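Local coordinates for D-alanyl-D-alanine carboxypeptidase (PDB 5TR7), which probably removes the terminal D-alanine from pentapeptide side chains of cell-wall precursors, acting as a serine-type penicillin-binding carboxypeptidase of peptidase family S11, at residues A[33-38]-A[96-101]; A[38-43]-A[119-124]; A[89-94]-A[104-109]; A[112-117]-A[137-142]; A[166-171]-A[198-203]. All coordinates share one frame; numbering follows the deposited sequence.

Interaction 1: A[33-38]-A[96-101]; sequences PASLTK and IQSGND
Lys38, Ser98 and Asn100 supply most of the surface buried here, and together with Ser35 they bring the SxxK and SxN motifs of a penicillin-binding protein face to face. Ser35 is the predicted acyl-ester nucleophile, Lys38 the predicted proton acceptor and Ser98 a further predicted active-site residue. The Lys38 chain runs extended from the start of helix 37-50 as far as CE, then bends at its last torsion (chi4 75°), which turns NZ away from the line of the chain. On the way Lys38 CD passes 3.7 Å from Ser98 OG, while its CE lies 3.4 Å from the carbonyl O of Ser98. Lys38 NZ donates to Ser35 OG at 2.8 Å, to Asn100 OD1 and, beyond the two segments, to the carbonyl O of His139. Three acceptors thus hold the amine beside the predicted nucleophile. Ser98 stands at the turn just after one helix, with positive phi, and Gly99 is the N-cap of the next. Ser98 OG, anti to the backbone N (chi1 -156°), lies 2.7 Å from Ser35 OG and is also hydrogen-bonded by Lys201 of the KTG motif. The Asn100 side chain crosses that of Lys38 at about a right angle, and Lys38 NZ meets Asn100 OD1 at 2.8 Å with a C=O...N angle of 175°, almost in line with the carbonyl.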
# COMPACT_ATOMS: atom_id res chain seq x y z
N PRO A 33 -7.84 -7.24 1.90
CA PRO A 33 -6.50 -6.62 1.77
C PRO A 33 -6.07 -5.70 2.90
O PRO A 33 -4.87 -5.39 3.05
CB PRO A 33 -6.61 -5.82 0.48
CG PRO A 33 -8.04 -5.40 0.45
CD PRO A 33 -8.79 -6.58 1.00
N ALA A 34 -7.06 -5.26 3.65
CA ALA A 34 -6.85 -4.45 4.82
C ALA A 34 -6.02 -3.23 4.48
O ALA A 34 -6.23 -2.57 3.47
CB ALA A 34 -6.22 -5.27 5.96
N SER A 35 -5.01 -2.98 5.26
CA SER A 35 -4.25 -1.75 5.11
C SER A 35 -3.53 -1.65 3.73
O SER A 35 -3.04 -0.58 3.35
CB SER A 35 -3.37 -1.63 6.33
OG SER A 35 -2.80 -0.39 6.45
N LEU A 36 -3.50 -2.74 2.96
CA LEU A 36 -2.87 -2.65 1.65
C LEU A 36 -3.78 -1.82 0.74
O LEU A 36 -3.33 -1.30 -0.28
CB LEU A 36 -2.60 -4.03 1.04
CG LEU A 36 -1.64 -4.88 1.80
CD1 LEU A 36 -1.62 -6.19 1.07
CD2 LEU A 36 -0.22 -4.25 1.90
N THR A 37 -5.04 -1.67 1.16
CA THR A 37 -5.99 -0.79 0.46
C THR A 37 -5.42 0.64 0.33
O THR A 37 -5.74 1.38 -0.59
CB THR A 37 -7.30 -0.71 1.29
OG1 THR A 37 -7.92 -2.00 1.32
CG2 THR A 37 -8.29 0.27 0.71
N LYS A 38 -4.51 0.99 1.23
CA LYS A 38 -3.88 2.32 1.22
C LYS A 38 -3.05 2.55 0.00
O LYS A 38 -2.84 3.70 -0.41
CB LYS A 38 -3.13 2.60 2.48
CG LYS A 38 -4.03 2.59 3.73
CD LYS A 38 -3.30 2.96 5.02
CE LYS A 38 -4.24 3.03 6.22
NZ LYS A 38 -4.64 1.69 6.70
N ILE A 96 3.60 6.19 5.18
CA ILE A 96 4.58 5.77 6.14
C ILE A 96 3.98 5.26 7.44
O ILE A 96 4.43 4.27 7.98
CB ILE A 96 5.53 6.95 6.41
CG1 ILE A 96 6.12 7.45 5.07
CG2 ILE A 96 6.65 6.52 7.39
CD1 ILE A 96 6.94 8.74 5.14
N GLN A 97 3.00 5.98 7.94
CA GLN A 97 2.41 5.67 9.23
C GLN A 97 1.19 4.79 9.08
O GLN A 97 0.70 4.29 10.07
CB GLN A 97 1.99 6.95 9.95
CG GLN A 97 3.05 8.04 10.05
CD GLN A 97 2.61 9.21 10.88
OE1 GLN A 97 1.45 9.62 10.82
NE2 GLN A 97 3.56 9.79 11.66
N SER A 98 0.65 4.65 7.87
CA SER A 98 -0.52 3.79 7.67
C SER A 98 -1.69 4.36 8.48
O SER A 98 -2.50 3.63 9.05
CB SER A 98 -0.16 2.33 8.10
OG SER A 98 -1.00 1.44 7.43
N GLY A 99 -1.80 5.67 8.52
CA GLY A 99 -2.85 6.30 9.35
C GLY A 99 -4.23 6.31 8.70
O GLY A 99 -4.41 6.88 7.64
N ASN A 100 -5.19 5.64 9.30
CA ASN A 100 -6.55 5.60 8.77
C ASN A 100 -7.24 6.96 8.74
O ASN A 100 -8.07 7.22 7.85
CB ASN A 100 -7.42 4.67 9.62
CG ASN A 100 -7.02 3.23 9.54
OD1 ASN A 100 -6.34 2.80 8.64
ND2 ASN A 100 -7.44 2.49 10.51
N ASP A 101 -6.96 7.78 9.78
CA ASP A 101 -7.49 9.13 9.88
C ASP A 101 -7.08 9.97 8.65
O ASP A 101 -7.94 10.60 7.96
CB ASP A 101 -7.15 9.79 11.24
CG ASP A 101 -5.61 9.78 11.60
OD1 ASP A 101 -4.85 9.05 10.92
OD2 ASP A 101 -5.19 10.49 12.57

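Interaction 2: A[38-43]-A[119-124]; sequences KMMTSY and DLMNAW
Met40 and Met121, whose CA atoms are 6.4 Å apart, form the centre of this helix-helix contact. Their side chains slide past one another in opposite directions, with Met40 CG 3.8 Å from Met121 CB. The bends of Met40 at chi2 and chi3 lay its thioether along the backbone of the other helix, where Met40 SD comes within 3.8 Å of Met121 O. Met121 is extended until its last torsion (chi3 76°), and its methyl CE reaches across to Thr41 OG1 at 3.6 Å.

One turn on, the aromatic pair Tyr43 and Trp124 continues the interface as an offset edge-to-face contact. The planes stand at 67° and the centroid of the tyrosine ring is 5.4 Å from that of the six-membered ring of tryptophan. Tyr43 presents its CE1 edge, which sits 3.5 Å from Trp124 CE3, over the rim of the indole and not its middle.

The two hydroxyls at the rim of these contacts are tied elsewhere: that of Tyr43 is hydrogen-bonded to Asp163 and to Gln47, which fixes the far end of the ring, while Thr41 OG1 is hydrogen-bonded to the carbonyl of Ser138. Leu156 of helix 150-163 packs against Met40 from outside the pair. The segment axes approach to 9.7 Å and cross at 95°, nearly perpendicular. Such an apolar crossing belongs to the helical part of the penicillin-binding fold, where helix 37-50, with the SxxK lysine at its start, is buried against helices 114-127 and 150-163 and strand 196-205.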
# COMPACT_ATOMS: atom_id res chain seq x y z
N LYS A 38 -4.51 0.99 1.23
CA LYS A 38 -3.88 2.32 1.22
C LYS A 38 -3.05 2.55 0.00
O LYS A 38 -2.84 3.70 -0.41
CB LYS A 38 -3.13 2.60 2.48
CG LYS A 38 -4.03 2.59 3.73
CD LYS A 38 -3.30 2.96 5.02
CE LYS A 38 -4.24 3.03 6.22
NZ LYS A 38 -4.64 1.69 6.70
N MET A 39 -2.59 1.47 -0.62
CA MET A 39 -1.88 1.64 -1.89
C MET A 39 -2.82 2.22 -2.94
O MET A 39 -2.40 3.06 -3.78
CB MET A 39 -1.34 0.31 -2.41
CG MET A 39 -0.15 -0.24 -1.58
SD MET A 39 0.61 -1.61 -2.39
CE MET A 39 -0.60 -2.85 -2.61
N MET A 40 -4.09 1.80 -2.91
CA MET A 40 -5.02 2.30 -3.94
C MET A 40 -5.33 3.76 -3.63
O MET A 40 -5.43 4.59 -4.51
CB MET A 40 -6.30 1.46 -4.06
CG MET A 40 -7.27 2.07 -5.11
SD MET A 40 -6.59 2.21 -6.81
CE MET A 40 -6.74 0.42 -7.02
N THR A 41 -5.44 4.08 -2.35
CA THR A 41 -5.73 5.45 -1.94
C THR A 41 -4.60 6.38 -2.38
O THR A 41 -4.85 7.46 -2.96
CB THR A 41 -5.94 5.49 -0.42
OG1 THR A 41 -7.15 4.78 -0.11
CG2 THR A 41 -6.06 6.91 0.10
N SER A 42 -3.37 5.95 -2.15
CA SER A 42 -2.22 6.77 -2.53
C SER A 42 -2.13 6.83 -4.06
O SER A 42 -1.59 7.80 -4.59
CB SER A 42 -0.93 6.28 -1.95
OG SER A 42 -0.44 5.22 -2.74
N TYR A 43 -2.60 5.79 -4.76
CA TYR A 43 -2.53 5.79 -6.21
C TYR A 43 -3.44 6.91 -6.72
O TYR A 43 -3.02 7.72 -7.56
CB TYR A 43 -2.90 4.41 -6.83
CG TYR A 43 -2.77 4.40 -8.36
CD1 TYR A 43 -3.82 4.82 -9.14
CD2 TYR A 43 -1.60 3.99 -9.01
CE1 TYR A 43 -3.69 4.90 -10.52
CE2 TYR A 43 -1.49 4.03 -10.40
CZ TYR A 43 -2.53 4.50 -11.16
OH TYR A 43 -2.42 4.56 -12.51
N ASP A 119 -15.56 5.61 -5.29
CA ASP A 119 -15.91 5.49 -6.74
C ASP A 119 -14.64 5.67 -7.57
O ASP A 119 -14.34 4.86 -8.44
CB ASP A 119 -16.96 6.56 -7.18
CG ASP A 119 -18.33 6.35 -6.54
OD1 ASP A 119 -18.55 5.25 -6.00
OD2 ASP A 119 -19.24 7.23 -6.65
N LEU A 120 -13.85 6.70 -7.31
CA LEU A 120 -12.60 6.84 -8.07
C LEU A 120 -11.67 5.62 -7.84
O LEU A 120 -11.04 5.14 -8.80
CB LEU A 120 -11.79 8.05 -7.66
CG LEU A 120 -12.50 9.39 -7.80
CD1 LEU A 120 -11.54 10.40 -7.18
CD2 LEU A 120 -12.87 9.73 -9.25
N MET A 121 -11.59 5.11 -6.61
CA MET A 121 -10.74 3.96 -6.35
C MET A 121 -11.10 2.79 -7.25
O MET A 121 -10.23 2.22 -7.87
CB MET A 121 -10.78 3.47 -4.89
CG MET A 121 -10.30 4.45 -3.82
SD MET A 121 -10.68 3.95 -2.12
CE MET A 121 -9.46 2.69 -1.83
N ASN A 122 -12.36 2.42 -7.31
CA ASN A 122 -12.80 1.30 -8.17
C ASN A 122 -12.69 1.60 -9.63
O ASN A 122 -12.50 0.67 -10.43
CB ASN A 122 -14.24 0.85 -7.82
CG ASN A 122 -14.33 0.26 -6.41
OD1 ASN A 122 -13.54 -0.63 -6.02
ND2 ASN A 122 -15.26 0.79 -5.60
N ALA A 123 -12.88 2.84 -10.04
CA ALA A 123 -12.72 3.14 -11.48
C ALA A 123 -11.24 2.95 -11.83
O ALA A 123 -10.89 2.34 -12.84
CB ALA A 123 -13.18 4.55 -11.82
N TRP A 124 -10.34 3.41 -10.96
CA TRP A 124 -8.91 3.18 -11.26
C TRP A 124 -8.53 1.70 -11.21
O TRP A 124 -7.77 1.22 -12.07
CB TRP A 124 -7.98 3.97 -10.38
CG TRP A 124 -7.81 5.39 -10.83
CD1 TRP A 124 -8.36 6.49 -10.25
CD2 TRP A 124 -7.04 5.87 -11.95
NE1 TRP A 124 -8.01 7.60 -10.94
CE2 TRP A 124 -7.15 7.26 -11.95
CE3 TRP A 124 -6.26 5.25 -12.94
CZ2 TRP A 124 -6.53 8.06 -12.95
CZ3 TRP A 124 -5.63 6.06 -13.91
CH2 TRP A 124 -5.78 7.43 -13.89

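Interaction 3: A[89-94]-A[104-109]; sequences DLNRGI and VAMAEH
Met106 lies against Leu90, Ile94 and Asn91, and its folded conformation explains how one side chain serves all three. All three of its torsions lie near -60° (chi2 -60°), and the bends at chi2 and chi3 fold the chain, which lets CG, SD and CE meet different neighbours. Met106 CG lies 3.7 Å from Leu90 CB, its SD 3.7 Å from Leu90 CD1, and its methyl CE approaches Asn91 OD1 at a longer 4.2 Å. Leu90 crosses the methionine obliquely. Both CB and the CD1 branch of Leu90 touch it, and CD1 also reaches Ala105 CB at 3.9 Å.

The two helices, 87-95 and 100-111, follow each other directly in the chain and form a helical hairpin whose segment axes run at 133° to each other, 10.0 Å apart at closest approach. The short connection between them leads into the SxN motif of the active site, Ser98 to Asn100.

Ile94 is the contact residue nearest that turn in the chain. With CG1 anti to the carbonyl carbon and chi2 extended, Ile94 sends CD1 over to Met106 CG at 3.9 Å. Ile45 of helix 37-50 touches both Ile94 and Met106, while the side chain of Ile94 also meets that of Lys38.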
# COMPACT_ATOMS: atom_id res chain seq x y z
N ASP A 89 1.81 16.14 4.12
CA ASP A 89 1.88 15.58 5.43
C ASP A 89 0.84 14.48 5.57
O ASP A 89 1.15 13.40 6.10
CB ASP A 89 1.72 16.67 6.47
CG ASP A 89 2.89 17.60 6.54
OD1 ASP A 89 4.02 17.06 6.59
OD2 ASP A 89 2.67 18.84 6.65
N LEU A 90 -0.38 14.71 5.12
CA LEU A 90 -1.38 13.65 5.17
C LEU A 90 -0.93 12.41 4.36
O LEU A 90 -1.17 11.25 4.75
CB LEU A 90 -2.74 14.15 4.65
CG LEU A 90 -3.52 15.07 5.62
CD1 LEU A 90 -4.79 15.58 4.91
CD2 LEU A 90 -3.89 14.39 6.94
N ASN A 91 -0.35 12.68 3.19
CA ASN A 91 0.18 11.62 2.33
C ASN A 91 1.16 10.72 3.01
O ASN A 91 1.08 9.52 2.91
CB ASN A 91 0.87 12.28 1.17
CG ASN A 91 0.13 12.12 -0.02
OD1 ASN A 91 -0.63 12.99 -0.45
ND2 ASN A 91 0.26 10.94 -0.57
N ARG A 92 2.14 11.33 3.66
CA ARG A 92 3.10 10.57 4.48
C ARG A 92 2.43 9.88 5.62
O ARG A 92 2.81 8.78 5.98
CB ARG A 92 4.23 11.45 4.95
CG ARG A 92 5.05 11.90 3.80
CD ARG A 92 6.18 12.83 4.16
NE ARG A 92 7.07 12.85 3.01
CZ ARG A 92 6.78 13.44 1.84
NH1 ARG A 92 5.66 14.13 1.66
NH2 ARG A 92 7.66 13.36 0.86
N GLY A 93 1.42 10.48 6.21
CA GLY A 93 0.71 9.74 7.27
C GLY A 93 0.07 8.47 6.76
O GLY A 93 0.05 7.39 7.41
N ILE A 94 -0.45 8.56 5.55
CA ILE A 94 -1.03 7.39 4.93
C ILE A 94 0.04 6.32 4.60
O ILE A 94 -0.05 5.17 4.96
CB ILE A 94 -1.75 7.78 3.61
CG1 ILE A 94 -2.99 8.62 3.93
CG2 ILE A 94 -2.04 6.54 2.75
CD1 ILE A 94 -3.71 9.22 2.69
N VAL A 104 -9.01 9.08 5.39
CA VAL A 104 -10.33 9.71 5.25
C VAL A 104 -10.23 11.18 4.94
O VAL A 104 -11.03 11.68 4.14
CB VAL A 104 -11.19 9.48 6.48
CG1 VAL A 104 -12.53 10.20 6.32
CG2 VAL A 104 -11.41 8.00 6.69
N ALA A 105 -9.26 11.88 5.53
CA ALA A 105 -9.11 13.31 5.25
C ALA A 105 -8.75 13.57 3.81
O ALA A 105 -9.29 14.52 3.19
CB ALA A 105 -8.11 13.96 6.17
N MET A 106 -7.83 12.77 3.26
CA MET A 106 -7.47 12.95 1.82
C MET A 106 -8.63 12.56 0.91
O MET A 106 -8.90 13.21 -0.09
CB MET A 106 -6.21 12.19 1.42
CG MET A 106 -4.93 12.83 1.97
SD MET A 106 -4.71 14.54 1.38
CE MET A 106 -4.61 14.31 -0.41
N ALA A 107 -9.34 11.51 1.29
CA ALA A 107 -10.48 11.05 0.52
C ALA A 107 -11.46 12.20 0.34
O ALA A 107 -11.91 12.53 -0.78
CB ALA A 107 -11.12 9.87 1.22
N GLU A 108 -11.73 12.89 1.46
CA GLU A 108 -12.65 14.01 1.45
C GLU A 108 -12.10 15.20 0.69
O GLU A 108 -12.83 15.85 -0.04
CB GLU A 108 -13.07 14.41 2.86
CG GLU A 108 -13.89 13.38 3.59
CD GLU A 108 -14.32 13.81 5.00
OE1 GLU A 108 -13.75 14.79 5.60
OE2 GLU A 108 -15.28 13.20 5.50
N HIS A 109 -10.81 15.48 0.84
CA HIS A 109 -10.22 16.64 0.13
C HIS A 109 -10.26 16.40 -1.39
O HIS A 109 -10.40 17.33 -2.17
CB HIS A 109 -8.75 16.79 0.59
CG HIS A 109 -8.02 17.93 -0.03
ND1 HIS A 109 -8.30 19.23 0.29
CD2 HIS A 109 -7.01 17.97 -0.92
CE1 HIS A 109 -7.50 20.03 -0.36
NE2 HIS A 109 -6.71 19.30 -1.13

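Interaction 4: A[112-117]-A[137-142]; sequences GTEDAF and NSHGLD
Glu114, in the first turn of helix 114-127, lies with its CA 6.7 Å from that of Asn137, at the beginning of the irregular loop 137-142. Its side chain, extended beyond CG, spans that gap and brings OE1 to Ser138. Glu114 OE1 takes two hydrogen bonds from Ser138: from N at 2.8 Å, nearly straight (N-H...O 168°) and on the anti side of the carboxylate, and from OG at 2.7 Å, from well above the carboxylate plane. Ser138 OG reaches it by standing between its own backbone N and carbonyl carbon (chi1 61°). The second oxygen, Glu114 OE2, accepts from a water 2.5 Å away, which also lies 2.9 Å from His139 NE2 at the edge of the imidazole. Beside the polar link, Phe117 CD2 packs against Ser138 CB at 3.9 Å.

The loop is shaped internally as well. Asn137 OD1 accepts from His139 N and, at 2.7 Å, from Gly140 N, while the ND2 of the same amide donates to Leu141 O. Gly140 takes up backbone angles that call for glycine. At the start of helix 114-127, Thr113 is the N-cap, its OG1 accepting from Ala116 N.

The arrangement is thus an Asx turn tied to a helix N-terminus by a carboxylate, and the Glu114-Ser138 link backs the loop that lies directly against the SxxK lysine of the predicted active site.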
# COMPACT_ATOMS: atom_id res chain seq x y z
N GLY A 112 -14.73 15.12 -1.95
CA GLY A 112 -15.81 15.61 -1.11
C GLY A 112 -16.24 14.66 -0.01
O GLY A 112 -16.35 15.05 1.15
N THR A 113 -16.50 13.40 -0.37
CA THR A 113 -16.95 12.42 0.60
C THR A 113 -16.17 11.14 0.40
O THR A 113 -15.70 10.86 -0.72
CB THR A 113 -18.40 12.04 0.34
OG1 THR A 113 -18.47 11.43 -0.95
CG2 THR A 113 -19.32 13.26 0.39
N GLU A 114 -16.09 10.32 1.45
CA GLU A 114 -15.39 9.08 1.32
C GLU A 114 -15.98 8.22 0.23
O GLU A 114 -15.22 7.59 -0.53
CB GLU A 114 -15.24 8.28 2.64
CG GLU A 114 -14.16 7.15 2.51
CD GLU A 114 -13.90 6.42 3.82
OE1 GLU A 114 -12.95 5.59 3.93
OE2 GLU A 114 -14.65 6.66 4.78
N ASP A 115 -17.31 8.20 0.09
CA ASP A 115 -17.97 7.37 -0.90
C ASP A 115 -17.56 7.70 -2.32
O ASP A 115 -17.28 6.80 -3.11
CB ASP A 115 -19.51 7.46 -0.78
CG ASP A 115 -20.05 6.81 0.48
OD1 ASP A 115 -19.36 5.97 1.11
OD2 ASP A 115 -21.20 7.13 0.81
N ALA A 116 -17.54 8.98 -2.67
CA ALA A 116 -17.14 9.35 -4.02
C ALA A 116 -15.69 9.00 -4.21
O ALA A 116 -15.30 8.54 -5.26
CB ALA A 116 -17.37 10.83 -4.24
N PHE A 117 -14.87 9.13 -3.17
CA PHE A 117 -13.42 8.76 -3.31
C PHE A 117 -13.33 7.29 -3.65
O PHE A 117 -12.57 6.90 -4.54
CB PHE A 117 -12.59 9.11 -2.10
CG PHE A 117 -11.12 8.84 -2.25
CD1 PHE A 117 -10.31 9.75 -2.87
CD2 PHE A 117 -10.56 7.65 -1.79
CE1 PHE A 117 -8.92 9.50 -3.00
CE2 PHE A 117 -9.23 7.38 -1.95
CZ PHE A 117 -8.38 8.33 -2.51
N ASN A 137 -13.98 1.52 1.13
CA ASN A 137 -13.57 2.66 1.88
C ASN A 137 -12.11 2.99 1.50
O ASN A 137 -11.47 2.20 0.83
CB ASN A 137 -13.74 2.34 3.37
CG ASN A 137 -12.82 1.25 3.81
OD1 ASN A 137 -11.62 1.26 3.54
ND2 ASN A 137 -13.38 0.30 4.51
N SER A 138 -11.59 4.12 1.98
CA SER A 138 -10.24 4.56 1.68
C SER A 138 -9.12 4.00 2.57
O SER A 138 -7.93 4.30 2.32
CB SER A 138 -10.22 6.06 1.79
OG SER A 138 -10.54 6.46 3.14
N HIS A 139 -9.44 3.18 3.58
CA HIS A 139 -8.37 2.73 4.50
C HIS A 139 -8.16 1.24 4.66
O HIS A 139 -7.06 0.84 5.08
CB HIS A 139 -8.56 3.38 5.87
CG HIS A 139 -9.98 3.34 6.31
ND1 HIS A 139 -10.59 2.19 6.73
CD2 HIS A 139 -10.93 4.30 6.36
CE1 HIS A 139 -11.84 2.44 7.05
NE2 HIS A 139 -12.08 3.72 6.84
N GLY A 140 -9.17 0.42 4.35
CA GLY A 140 -9.04 -1.02 4.48
C GLY A 140 -9.76 -1.73 5.63
O GLY A 140 -9.76 -2.94 5.69
N LEU A 141 -10.42 -1.03 6.53
CA LEU A 141 -11.07 -1.76 7.65
C LEU A 141 -12.13 -2.64 7.05
O LEU A 141 -12.78 -2.24 6.09
CB LEU A 141 -11.64 -0.79 8.68
CG LEU A 141 -10.56 0.07 9.41
CD1 LEU A 141 -11.23 1.08 10.35
CD2 LEU A 141 -9.55 -0.80 10.17
N ASP A 142 -12.24 -3.87 7.55
CA ASP A 142 -13.18 -4.88 7.07
C ASP A 142 -14.58 -4.65 6.63
O ASP A 142 -15.36 -4.05 7.33
CB ASP A 142 -13.64 -5.78 8.23
CG ASP A 142 -12.92 -7.06 8.31
OD1 ASP A 142 -11.73 -7.13 7.93
OD2 ASP A 142 -13.59 -7.99 8.78
O HOH W 1 -14.16 5.67 7.07

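Interaction 5: A[166-171]-A[198-203]; sequences EEYAIY and DGIKTG
Tyr168 and Asp198 make the direct polar link between segment 166-171 and the outermost strand 196-205. Tyr168 OH donates to Asp198 OD1 at 2.7 Å, meeting the oxygen from above the carboxylate plane, and the ring and carboxylate planes are 77° apart. The other oxygen, OD2, is held in a salt bridge by Arg222.

Water provides two further bridges. One water donates to Tyr171 O and Ile200 O, each at 2.7 Å; a second lies between Tyr168 O and Asp198 O.

The apolar contacts centre on Ile200, whose two branches meet different rings. Ile200 CG2 sits over the face of Tyr171 in a CH-pi contact, 4.0 Å from the ring centroid and 25° off the normal. Ile200 CG1 instead comes to the edge of Tyr168, 3.9 Å from its CE1. Tyr171 slants across the isoleucine, and its OH is hydrogen-bonded to Ser42.

Gly199 packs tightly on Tyr168: a side chain there would run into the hydroxyl. A cis peptide precedes Ile200. Ile200 and Lys201 both face Val213 in a classic beta bulge that overlaps the start of the KTG motif of penicillin-binding proteins, whose Lys201 is the predicted substrate-binding residue.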
# COMPACT_ATOMS: atom_id res chain seq x y z
N GLU A 166 6.45 9.95 -8.16
CA GLU A 166 6.55 10.93 -7.06
C GLU A 166 5.82 10.46 -5.87
O GLU A 166 6.21 10.77 -4.76
CB GLU A 166 6.14 12.33 -7.47
CG GLU A 166 7.07 12.98 -8.55
CD GLU A 166 8.55 13.11 -8.21
OE1 GLU A 166 8.84 13.44 -7.06
OE2 GLU A 166 9.45 12.69 -9.00
N GLU A 167 4.77 9.70 -6.09
CA GLU A 167 4.08 9.13 -4.96
C GLU A 167 4.89 7.95 -4.48
O GLU A 167 5.08 7.81 -3.29
CB GLU A 167 2.71 8.57 -5.31
CG GLU A 167 1.45 9.27 -4.98
CD GLU A 167 1.24 9.81 -3.54
OE1 GLU A 167 0.49 9.29 -2.56
OE2 GLU A 167 1.70 10.96 -3.63
N TYR A 168 5.39 7.12 -5.42
CA TYR A 168 6.13 5.88 -5.04
C TYR A 168 7.38 6.16 -4.24
O TYR A 168 7.74 5.37 -3.39
CB TYR A 168 6.50 5.05 -6.28
CG TYR A 168 7.18 3.77 -5.88
CD1 TYR A 168 6.47 2.79 -5.25
CD2 TYR A 168 8.57 3.58 -6.06
CE1 TYR A 168 7.08 1.65 -4.80
CE2 TYR A 168 9.20 2.46 -5.55
CZ TYR A 168 8.41 1.49 -4.94
OH TYR A 168 8.91 0.32 -4.49
N ALA A 169 8.03 7.29 -4.53
CA ALA A 169 9.28 7.60 -3.81
C ALA A 169 9.05 7.69 -2.33
O ALA A 169 9.91 7.32 -1.51
CB ALA A 169 9.89 8.91 -4.29
N ILE A 170 7.84 8.06 -1.97
CA ILE A 170 7.56 8.24 -0.57
C ILE A 170 7.58 6.91 0.24
O ILE A 170 7.81 6.94 1.42
CB ILE A 170 6.25 9.01 -0.39
CG1 ILE A 170 6.33 10.39 -1.08
CG2 ILE A 170 5.92 9.23 1.08
CD1 ILE A 170 4.97 11.13 -1.08
N TYR A 171 7.44 5.76 -0.43
CA TYR A 171 7.38 4.49 0.23
C TYR A 171 8.72 4.04 0.81
O TYR A 171 8.78 3.08 1.62
CB TYR A 171 6.78 3.47 -0.72
CG TYR A 171 5.27 3.61 -0.95
CD1 TYR A 171 4.72 4.45 -1.90
CD2 TYR A 171 4.40 2.89 -0.20
CE1 TYR A 171 3.33 4.53 -2.08
CE2 TYR A 171 3.04 2.95 -0.35
CZ TYR A 171 2.50 3.74 -1.30
OH TYR A 171 1.17 3.74 -1.36
N ASP A 198 12.74 -0.76 -2.07
CA ASP A 198 12.32 0.62 -1.95
C ASP A 198 10.77 0.77 -1.81
O ASP A 198 10.24 1.84 -1.99
CB ASP A 198 12.93 1.43 -3.13
CG ASP A 198 12.42 0.96 -4.48
OD1 ASP A 198 11.55 0.04 -4.52
OD2 ASP A 198 12.92 1.49 -5.52
N GLY A 199 10.09 -0.32 -1.47
CA GLY A 199 8.67 -0.32 -1.23
C GLY A 199 8.22 -1.73 -0.84
O GLY A 199 9.02 -2.64 -0.78
N ILE A 200 6.93 -1.94 -0.64
CA ILE A 200 5.92 -0.92 -0.82
C ILE A 200 5.08 -0.72 0.45
O ILE A 200 5.21 0.27 1.14
CB ILE A 200 4.99 -1.25 -2.00
CG1 ILE A 200 5.81 -1.66 -3.22
CG2 ILE A 200 4.03 -0.11 -2.30
CD1 ILE A 200 4.99 -1.73 -4.52
N LYS A 201 4.23 -1.66 0.76
CA LYS A 201 3.32 -1.46 1.86
C LYS A 201 3.06 -2.72 2.62
O LYS A 201 2.87 -3.78 2.10
CB LYS A 201 1.99 -0.93 1.29
CG LYS A 201 0.94 -0.50 2.30
CD LYS A 201 1.34 0.82 2.91
CE LYS A 201 0.39 1.26 4.01
NZ LYS A 201 0.52 0.54 5.31
N THR A 202 2.84 -2.51 3.86
CA THR A 202 2.64 -3.53 4.82
C THR A 202 1.17 -3.58 5.30
O THR A 202 0.44 -2.65 5.18
CB THR A 202 3.58 -3.12 5.94
OG1 THR A 202 3.85 -4.22 6.76
CG2 THR A 202 3.02 -1.95 6.72
N GLY A 203 0.74 -4.71 5.81
CA GLY A 203 -0.62 -4.79 6.40
C GLY A 203 -0.89 -6.07 7.09
O GLY A 203 -0.09 -7.01 6.98
O HOH W 2 10.30 4.43 -2.90
O HOH W 3 7.77 0.58 2.03

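Interaction 1 lies at the predicted catalytic centre and is almost wholly polar, whereas interactions 2 and 3 are buried helix crossings held by methionine and other apolar or aromatic side chains. Helix 37-50 serves interactions 1 and 2, which share Lys38; helix 100-111 serves 1 and 3, and helix 114-127 serves 2 and 4. The centre of interaction 4 lies farthest from the centre of the chain, about 15 Å, and the contact mixes a carboxylate and water with partly exposed residues, yet its loop reaches Lys38. Interaction 5 alone involves the sheet, blending aromatic packing with water bridges, and reaches interaction 1 through Lys201 and Ser98. Interactions 4 and 5 do not touch.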